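Local coordinates for nitrogenase molybdenum-iron protein alpha chain (Clostridium pasteurianum, PDB 4WES) that reduces dinitrogen to ammonium on a molybdenum-iron-sulfur cofactor carrying homocitrate, working with its beta chain and the iron protein in the nitrogenase complex, at residues A[60-65]-A[187-192]; A[181-186]-A[262-267]; A[211-216]-A[268-273]. One frame throughout, in Å; residues are numbered along the deposited sequence.

In the fold
All three contacts are buried near the centre of the chain, and none belongs to its surface; what separates them is distance from the cofactor. Contact 2 lies at the metal cluster itself, where cysteine, histidine, serine and arginine side chains and a water do the work. Contacts 1 and 3 are largely apolar. Contact 1 shares helix 182-196 with contact 2 and joins it to helix 54-63, which also reaches the cluster. Contact 3 shares helix 263-277 with contact 2 and lays it on strand 209-215 of a parallel sheet. Asn190 stitches the two shared helices together, and a hydrogen bond between Ser265 and Tyr216 ties contact 2 to contact 3.

Contact 1 of 3, residues A[60-65]-A[187-192]; sequences GVVMGP and HIANNT. With ICS (iron-sulfur-molybdenum cluster with interstitial carbon), chain F.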
# COMPACT_ATOMS: atom_id res chain seq x y z
N GLY A 60 -18.76 28.89 2.28
CA GLY A 60 -18.11 27.75 2.90
C GLY A 60 -18.73 27.30 4.20
O GLY A 60 -18.64 26.12 4.54
N VAL A 61 -19.35 28.23 4.92
CA VAL A 61 -19.82 28.00 6.27
C VAL A 61 -21.35 27.91 6.33
O VAL A 61 -21.90 26.83 6.54
CB VAL A 61 -19.24 29.04 7.27
CG1 VAL A 61 -19.88 28.90 8.64
CG2 VAL A 61 -17.72 28.89 7.33
N VAL A 62 -22.07 29.00 6.13
CA VAL A 62 -23.51 28.95 6.36
C VAL A 62 -24.28 28.23 5.27
O VAL A 62 -25.18 27.41 5.54
CB VAL A 62 -24.08 30.37 6.62
CG1 VAL A 62 -25.61 30.33 6.72
CG2 VAL A 62 -23.47 30.96 7.88
N MET A 63 -23.98 28.49 4.00
CA MET A 63 -24.83 28.02 2.91
C MET A 63 -24.46 26.64 2.37
O MET A 63 -25.36 25.83 2.07
CB MET A 63 -24.83 29.01 1.76
CG MET A 63 -25.49 30.32 2.13
SD MET A 63 -27.21 30.18 2.65
CE MET A 63 -27.91 29.39 1.21
N GLY A 64 -23.16 26.35 2.24
CA GLY A 64 -22.69 25.10 1.70
C GLY A 64 -23.38 23.83 2.22
O GLY A 64 -23.59 22.92 1.44
N PRO A 65 -23.66 23.77 3.52
CA PRO A 65 -24.27 22.54 4.03
C PRO A 65 -25.65 22.19 3.49
O PRO A 65 -26.10 21.08 3.70
CB PRO A 65 -24.30 22.75 5.53
CG PRO A 65 -23.16 23.70 5.78
CD PRO A 65 -23.22 24.63 4.62
N HIS A 187 -23.31 37.22 8.13
CA HIS A 187 -24.37 38.23 8.12
C HIS A 187 -25.03 38.29 6.73
O HIS A 187 -26.25 38.32 6.59
CB HIS A 187 -23.78 39.56 8.54
CG HIS A 187 -24.78 40.60 8.88
ND1 HIS A 187 -24.44 41.72 9.60
CD2 HIS A 187 -26.11 40.69 8.66
CE1 HIS A 187 -25.51 42.47 9.80
NE2 HIS A 187 -26.53 41.87 9.23
N ILE A 188 -24.19 38.30 5.70
CA ILE A 188 -24.67 38.34 4.32
C ILE A 188 -25.53 37.11 4.03
O ILE A 188 -26.62 37.21 3.41
CB ILE A 188 -23.46 38.44 3.36
CG1 ILE A 188 -22.80 39.82 3.50
CG2 ILE A 188 -23.88 38.21 1.91
CD1 ILE A 188 -21.37 39.90 2.98
N ALA A 189 -25.12 35.93 4.47
CA ALA A 189 -25.92 34.74 4.27
C ALA A 189 -27.25 34.86 5.00
O ALA A 189 -28.31 34.51 4.45
CB ALA A 189 -25.17 33.50 4.72
N ASN A 190 -27.20 35.27 6.26
CA ASN A 190 -28.42 35.33 7.06
C ASN A 190 -29.47 36.24 6.44
O ASN A 190 -30.66 35.96 6.49
CB ASN A 190 -28.15 35.82 8.49
CG ASN A 190 -27.69 34.72 9.48
OD1 ASN A 190 -28.29 34.57 10.53
ND2 ASN A 190 -26.65 33.97 9.13
N ASN A 191 -29.03 37.36 5.87
CA ASN A 191 -29.98 38.33 5.32
C ASN A 191 -30.82 37.68 4.24
O ASN A 191 -32.05 37.79 4.23
CB ASN A 191 -29.27 39.54 4.76
CG ASN A 191 -28.72 40.45 5.82
OD1 ASN A 191 -29.07 40.36 7.00
ND2 ASN A 191 -27.83 41.36 5.38
N THR A 192 -30.18 37.01 3.29
CA THR A 192 -30.89 36.42 2.16
C THR A 192 -31.66 35.17 2.57
O THR A 192 -32.78 34.93 2.11
CB THR A 192 -29.91 36.17 1.00
OG1 THR A 192 -29.51 37.44 0.49
CG2 THR A 192 -30.49 35.29 -0.07
FE1 ICS F . -20.12 29.12 14.28
MO1 ICS F . -14.19 26.72 11.54
FE2 ICS F . -18.25 29.56 12.45
FE3 ICS F . -19.01 27.06 12.99
FE4 ICS F . -17.64 28.46 14.78
FE5 ICS F . -15.43 27.60 13.77
FE6 ICS F . -16.06 28.64 11.44
FE7 ICS F . -16.78 26.21 11.99
CX ICS F . -17.21 27.94 12.95
S1A ICS F . -18.37 30.61 14.44
S1B ICS F . -14.10 28.87 12.46
S2A ICS F . -20.32 28.70 12.07
S2B ICS F . -17.12 30.41 10.73
S3A ICS F . -15.76 28.12 15.94
S3B ICS F . -15.99 26.93 10.01
S4A ICS F . -19.45 27.11 15.21
S4B ICS F . -15.13 25.44 13.26
S5A ICS F . -18.68 25.10 11.96
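Ala189 meets Val62 and Met63 with a single methyl group, and that methyl is the centre of the contact. Ala189 CB lies 3.8 Å from Val62 CG1, and Val62 CB is equally near, so the branched valine covers it with more than a single tip. Val62 has CG1 anti to its backbone N (chi1 174°), which lays this methyl against helix 182-196; the other branch, CG2, packs on the ring of His186, one turn earlier on the same helix. Met63 adds a flank from the next position along the chain. Its CG approaches Ala189 CB at 4.1 Å, while bends at chi2 and chi3 curl the rest of the side chain round, and the residue also packs on Val193 and Phe172.

The small size of alanine lets the two backbones come close, with Val62 CA and Ala189 CA 6.6 Å apart. Asn190, next along the helix, starts out pointing away from Val62, yet its amide swings back until ND2 is 4.5 Å from Val62 CG1, a loose touch. The amide has other business: ND2 donates to the carbonyls of His186 and Ser265, and OD1 accepts from the backbone N of Ile269. Its rotation is thus fixed by three bonds at the margin of an apolar patch.

Neighbouring valines divide the labour of helix 54-63. Val62 faces the protein, whereas Val61 turns both methyls to the iron-molybdenum cluster, CG1 standing 3.5 Å from sulfur S2A and CG2 3.7 Å from S3B. Through Thr241, which bonds to the carbonyl of Val62, this end of the helix is also tied to a nearby loop. Close helix-on-helix packing through an alanine thus joins, behind the cluster, two helices that both line its pocket, helix 54-63 with Val61 and helix 182-196 with His186.

Contact 2 of 3, residues A[181-186]-A[262-267]; sequences SQSAGH and CHRSIN. With ICS (iron-sulfur-molybdenum cluster with interstitial carbon), chain F; HCA (3-hydroxy-3-carboxy-adipic acid), chain E.
His186 lies flat against Ser265, whose CB sits over the middle of the imidazole, 3.7 Å from the ring centroid and 8° off the normal: a CH-pi contact. The carbonyl oxygen of Gln182 approaches the opposite face near the rim, so the ring is sandwiched. Its edges are used too. His186 NE2 points at cluster sulfur S2B, 3.2 Å away and in the ring plane, while its ND1 bonds to a water at 2.9 Å. That water also bonds to Ser183 OG, which is hydrogen-bonded to His371 as well, and accepts from Arg264 NE, which donates along the edge of its guanidinium.

Arg264 reaches the water by leaving its backbone with CG anti to N and then bending twice, and its NH1 forms a salt bridge with Asp374. Ser265 holds OG between its backbone N and carbonyl carbon (chi1 67°); this leaves CB for the imidazole and lets OG bond to Tyr216 OH. Cys262 is the N-cap of helix 263-277: its SG, 2.3 Å from iron FE1, also accepts from Ser265 N at 3.4 Å.

Gln182 NE2 donates to homocitrate O1 at 2.9 Å, so both helix starts serve the cofactor. Chemically, this wall of the pocket supplies a metal ligand and fixes an imidazole directed at a sulfide; the N-H donated to the thiolate would probably temper its negative charge.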
# COMPACT_ATOMS: atom_id res chain seq x y z
N SER A 181 -13.32 39.48 8.15
CA SER A 181 -13.23 38.10 8.54
C SER A 181 -14.40 37.32 7.93
O SER A 181 -15.24 37.86 7.20
CB SER A 181 -13.31 38.00 10.05
OG SER A 181 -14.62 38.42 10.47
N GLN A 182 -14.51 36.06 8.36
CA GLN A 182 -15.66 35.22 8.03
C GLN A 182 -16.98 35.81 8.50
O GLN A 182 -18.04 35.49 7.93
CB GLN A 182 -15.49 33.83 8.63
CG GLN A 182 -14.32 32.99 8.10
CD GLN A 182 -13.07 33.12 8.96
OE1 GLN A 182 -12.63 34.22 9.25
NE2 GLN A 182 -12.45 32.01 9.29
N SER A 183 -16.95 36.58 9.58
CA SER A 183 -18.17 37.09 10.17
C SER A 183 -19.10 37.80 9.18
O SER A 183 -20.32 37.57 9.20
CB SER A 183 -17.86 37.99 11.36
OG SER A 183 -19.04 38.59 11.83
N ALA A 184 -18.53 38.69 8.36
CA ALA A 184 -19.39 39.41 7.40
C ALA A 184 -20.17 38.44 6.52
O ALA A 184 -21.32 38.71 6.12
CB ALA A 184 -18.56 40.36 6.58
N GLY A 185 -19.53 37.33 6.16
CA GLY A 185 -20.20 36.33 5.35
C GLY A 185 -21.39 35.68 6.04
O GLY A 185 -22.39 35.39 5.41
N HIS A 186 -21.29 35.46 7.35
CA HIS A 186 -22.44 34.96 8.08
C HIS A 186 -23.61 35.93 7.93
O HIS A 186 -24.75 35.54 7.67
CB HIS A 186 -22.19 34.88 9.58
CG HIS A 186 -21.04 34.04 10.01
ND1 HIS A 186 -20.42 34.26 11.23
CD2 HIS A 186 -20.41 33.00 9.42
CE1 HIS A 186 -19.47 33.35 11.36
NE2 HIS A 186 -19.43 32.60 10.28
N CYS A 262 -24.41 28.00 17.66
CA CYS A 262 -23.44 29.02 17.32
C CYS A 262 -24.11 30.39 17.33
O CYS A 262 -24.86 30.73 16.39
CB CYS A 262 -22.82 28.78 15.94
SG CYS A 262 -21.73 30.13 15.54
N HIS A 263 -23.87 31.17 18.38
CA HIS A 263 -24.46 32.50 18.43
C HIS A 263 -23.99 33.39 17.29
O HIS A 263 -24.78 34.08 16.64
CB HIS A 263 -24.16 33.16 19.78
CG HIS A 263 -24.62 34.58 19.86
ND1 HIS A 263 -23.77 35.65 19.66
CD2 HIS A 263 -25.84 35.11 20.10
CE1 HIS A 263 -24.46 36.77 19.78
NE2 HIS A 263 -25.73 36.48 20.03
N ARG A 264 -22.68 33.43 17.05
CA ARG A 264 -22.13 34.39 16.13
C ARG A 264 -22.73 34.27 14.73
O ARG A 264 -23.08 35.28 14.10
CB ARG A 264 -20.59 34.23 16.07
CG ARG A 264 -19.85 35.17 15.15
CD ARG A 264 -19.87 36.63 15.56
NE ARG A 264 -21.08 37.35 15.15
CZ ARG A 264 -21.83 38.13 15.91
NH1 ARG A 264 -21.67 38.22 17.21
NH2 ARG A 264 -22.83 38.78 15.33
N SER A 265 -22.81 33.04 14.21
CA SER A 265 -23.17 32.89 12.81
C SER A 265 -24.66 33.02 12.53
O SER A 265 -25.02 33.30 11.38
CB SER A 265 -22.72 31.54 12.25
OG SER A 265 -23.44 30.45 12.83
N ILE A 266 -25.52 32.84 13.54
CA ILE A 266 -26.95 32.69 13.27
C ILE A 266 -27.82 33.61 14.08
O ILE A 266 -29.07 33.59 13.92
CB ILE A 266 -27.42 31.21 13.47
CG1 ILE A 266 -28.53 30.78 12.50
CG2 ILE A 266 -27.71 30.92 14.92
CD1 ILE A 266 -28.12 30.81 11.04
N ASN A 267 -27.25 34.40 14.98
CA ASN A 267 -28.08 35.23 15.85
C ASN A 267 -28.93 36.22 15.06
O ASN A 267 -29.99 36.63 15.52
CB ASN A 267 -27.30 35.96 16.96
CG ASN A 267 -26.43 37.12 16.48
OD1 ASN A 267 -26.81 38.27 16.69
ND2 ASN A 267 -25.30 36.82 15.86
FE1 ICS F . -20.12 29.12 14.28
MO1 ICS F . -14.19 26.72 11.54
FE2 ICS F . -18.25 29.56 12.45
FE3 ICS F . -19.01 27.06 12.99
FE4 ICS F . -17.64 28.46 14.78
FE5 ICS F . -15.43 27.60 13.77
FE6 ICS F . -16.06 28.64 11.44
FE7 ICS F . -16.78 26.21 11.99
CX ICS F . -17.21 27.94 12.95
S1A ICS F . -18.37 30.61 14.44
S1B ICS F . -14.10 28.87 12.46
S2A ICS F . -20.32 28.70 12.07
S2B ICS F . -17.12 30.41 10.73
S3A ICS F . -15.76 28.12 15.94
S3B ICS F . -15.99 26.93 10.01
S4A ICS F . -19.45 27.11 15.21
S4B ICS F . -15.13 25.44 13.26
S5A ICS F . -18.68 25.10 11.96
C1 HCA E . -13.04 28.59 7.43
C2 HCA E . -13.25 27.08 7.58
C3 HCA E . -12.62 26.49 8.84
C4 HCA E . -11.10 26.26 8.68
C5 HCA E . -10.62 25.42 9.88
C6 HCA E . -9.16 25.42 10.23
C7 HCA E . -13.27 25.14 9.13
O1 HCA E . -12.81 29.28 8.43
O2 HCA E . -13.14 29.08 6.29
O3 HCA E . -8.64 24.33 10.60
O4 HCA E . -8.52 26.50 10.17
O5 HCA E . -13.72 24.95 10.28
O6 HCA E . -13.26 24.27 8.24
O7 HCA E . -12.81 27.36 9.95
O HOH W 1 -21.08 36.83 12.34

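Contact 3 of 3, residues A[211-216]-A[268-273]; sequences NVLGEY and YIAEMM
The amide of Asn211 is the flat group that meets the opposite segment, and it does so at its nitrogen end, where ND2 lies 4.1 Å from Met273 CE. The two side chains cross at about a right angle. The bend at chi3 of Met273 (75°) brings the methyl there. The amide is held by polar partners as well: ND2 donates to Ala252 O and Asn258 OD1, while OD1 accepts from Asn237. On the helix, the ring of Tyr268 stacks with that of His187 of helix 182-196.

Strand 209-215 is an inner strand of a parallel sheet, and helix 263-277 packs on it as the helix of a beta-alpha-beta crossover from strand 257-260 to strand 281-283. The short segments run 136° apart with their axes 10.4 Å from each other at closest approach.

Leu213 is the main side chain reaching across from the strand. Its CG stands beside the backbone N, anti to the carbonyl carbon (chi1 -62°), and the extended chain sends CD1 to the helix. There Leu213 CD1 sits 4.0 Å from Ala270 CB and 4.3 Å from Ile269 CG2, a leucine methyl resting against two successive residues of one helical turn.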
# COMPACT_ATOMS: atom_id res chain seq x y z
N ASN A 211 -36.24 24.20 16.30
CA ASN A 211 -35.15 24.26 15.32
C ASN A 211 -33.82 24.33 16.07
O ASN A 211 -33.76 24.92 17.13
CB ASN A 211 -35.19 25.49 14.46
CG ASN A 211 -36.42 25.61 13.59
OD1 ASN A 211 -36.96 24.62 13.07
ND2 ASN A 211 -36.91 26.86 13.47
N VAL A 212 -32.78 23.73 15.49
CA VAL A 212 -31.43 23.97 15.95
C VAL A 212 -30.76 24.94 14.99
O VAL A 212 -30.55 24.63 13.82
CB VAL A 212 -30.60 22.71 16.12
CG1 VAL A 212 -29.24 23.04 16.77
CG2 VAL A 212 -31.33 21.66 16.94
N LEU A 213 -30.51 26.15 15.46
CA LEU A 213 -29.93 27.21 14.65
C LEU A 213 -28.41 27.29 14.85
O LEU A 213 -27.93 27.25 16.00
CB LEU A 213 -30.52 28.56 15.00
CG LEU A 213 -32.03 28.77 14.80
CD1 LEU A 213 -32.37 30.23 15.03
CD2 LEU A 213 -32.49 28.29 13.44
N GLY A 214 -27.67 27.49 13.76
CA GLY A 214 -26.22 27.64 13.87
C GLY A 214 -25.56 26.34 14.27
O GLY A 214 -24.72 26.29 15.19
N GLU A 215 -25.93 25.29 13.57
CA GLU A 215 -25.39 23.96 13.78
C GLU A 215 -25.22 23.32 12.41
O GLU A 215 -26.19 23.27 11.63
CB GLU A 215 -26.31 23.13 14.65
CG GLU A 215 -25.98 21.66 14.66
CD GLU A 215 -24.54 21.35 15.02
OE1 GLU A 215 -23.96 20.44 14.38
OE2 GLU A 215 -24.00 22.01 15.94
N TYR A 216 -24.00 22.85 12.11
CA TYR A 216 -23.63 22.52 10.73
C TYR A 216 -23.29 21.06 10.52
O TYR A 216 -22.80 20.67 9.49
CB TYR A 216 -22.57 23.51 10.25
CG TYR A 216 -23.05 24.92 10.43
CD1 TYR A 216 -23.91 25.50 9.51
CD2 TYR A 216 -22.68 25.67 11.53
CE1 TYR A 216 -24.42 26.75 9.69
CE2 TYR A 216 -23.17 26.95 11.71
CZ TYR A 216 -24.04 27.50 10.79
OH TYR A 216 -24.54 28.78 10.96
N TYR A 268 -28.46 36.61 13.87
CA TYR A 268 -29.21 37.52 13.01
C TYR A 268 -30.61 36.92 12.72
O TYR A 268 -31.65 37.57 12.94
CB TYR A 268 -28.49 37.78 11.68
CG TYR A 268 -27.01 38.05 11.85
CD1 TYR A 268 -26.52 39.32 12.10
CD2 TYR A 268 -26.09 37.01 11.71
CE1 TYR A 268 -25.15 39.53 12.28
CE2 TYR A 268 -24.75 37.23 11.89
CZ TYR A 268 -24.28 38.48 12.15
OH TYR A 268 -22.91 38.75 12.29
N ILE A 269 -30.62 35.68 12.24
CA ILE A 269 -31.86 34.93 12.00
C ILE A 269 -32.65 34.68 13.27
O ILE A 269 -33.89 34.79 13.27
CB ILE A 269 -31.57 33.65 11.20
CG1 ILE A 269 -31.44 33.98 9.72
CG2 ILE A 269 -32.64 32.60 11.40
CD1 ILE A 269 -30.80 32.90 8.89
N ALA A 270 -31.98 34.36 14.38
CA ALA A 270 -32.70 34.17 15.63
C ALA A 270 -33.50 35.41 16.00
O ALA A 270 -34.69 35.35 16.34
CB ALA A 270 -31.77 33.78 16.76
N GLU A 271 -32.84 36.56 15.93
CA GLU A 271 -33.51 37.83 16.21
C GLU A 271 -34.66 38.09 15.25
O GLU A 271 -35.76 38.50 15.66
CB GLU A 271 -32.50 38.97 16.11
CG GLU A 271 -31.42 39.06 17.16
CD GLU A 271 -30.38 40.16 16.89
OE1 GLU A 271 -30.46 40.84 15.83
OE2 GLU A 271 -29.47 40.34 17.72
N MET A 272 -34.39 37.93 13.96
CA MET A 272 -35.40 38.27 12.96
C MET A 272 -36.60 37.34 13.01
O MET A 272 -37.73 37.77 12.77
CB MET A 272 -34.81 38.33 11.55
CG MET A 272 -33.86 39.51 11.40
SD MET A 272 -33.22 39.78 9.74
CE MET A 272 -31.99 38.49 9.63
N MET A 273 -36.39 36.06 13.32
CA MET A 273 -37.51 35.14 13.46
C MET A 273 -38.37 35.50 14.66
O MET A 273 -39.59 35.35 14.63
CB MET A 273 -37.04 33.69 13.52
CG MET A 273 -36.51 33.19 12.20
SD MET A 273 -36.08 31.44 12.21
CE MET A 273 -37.70 30.70 12.15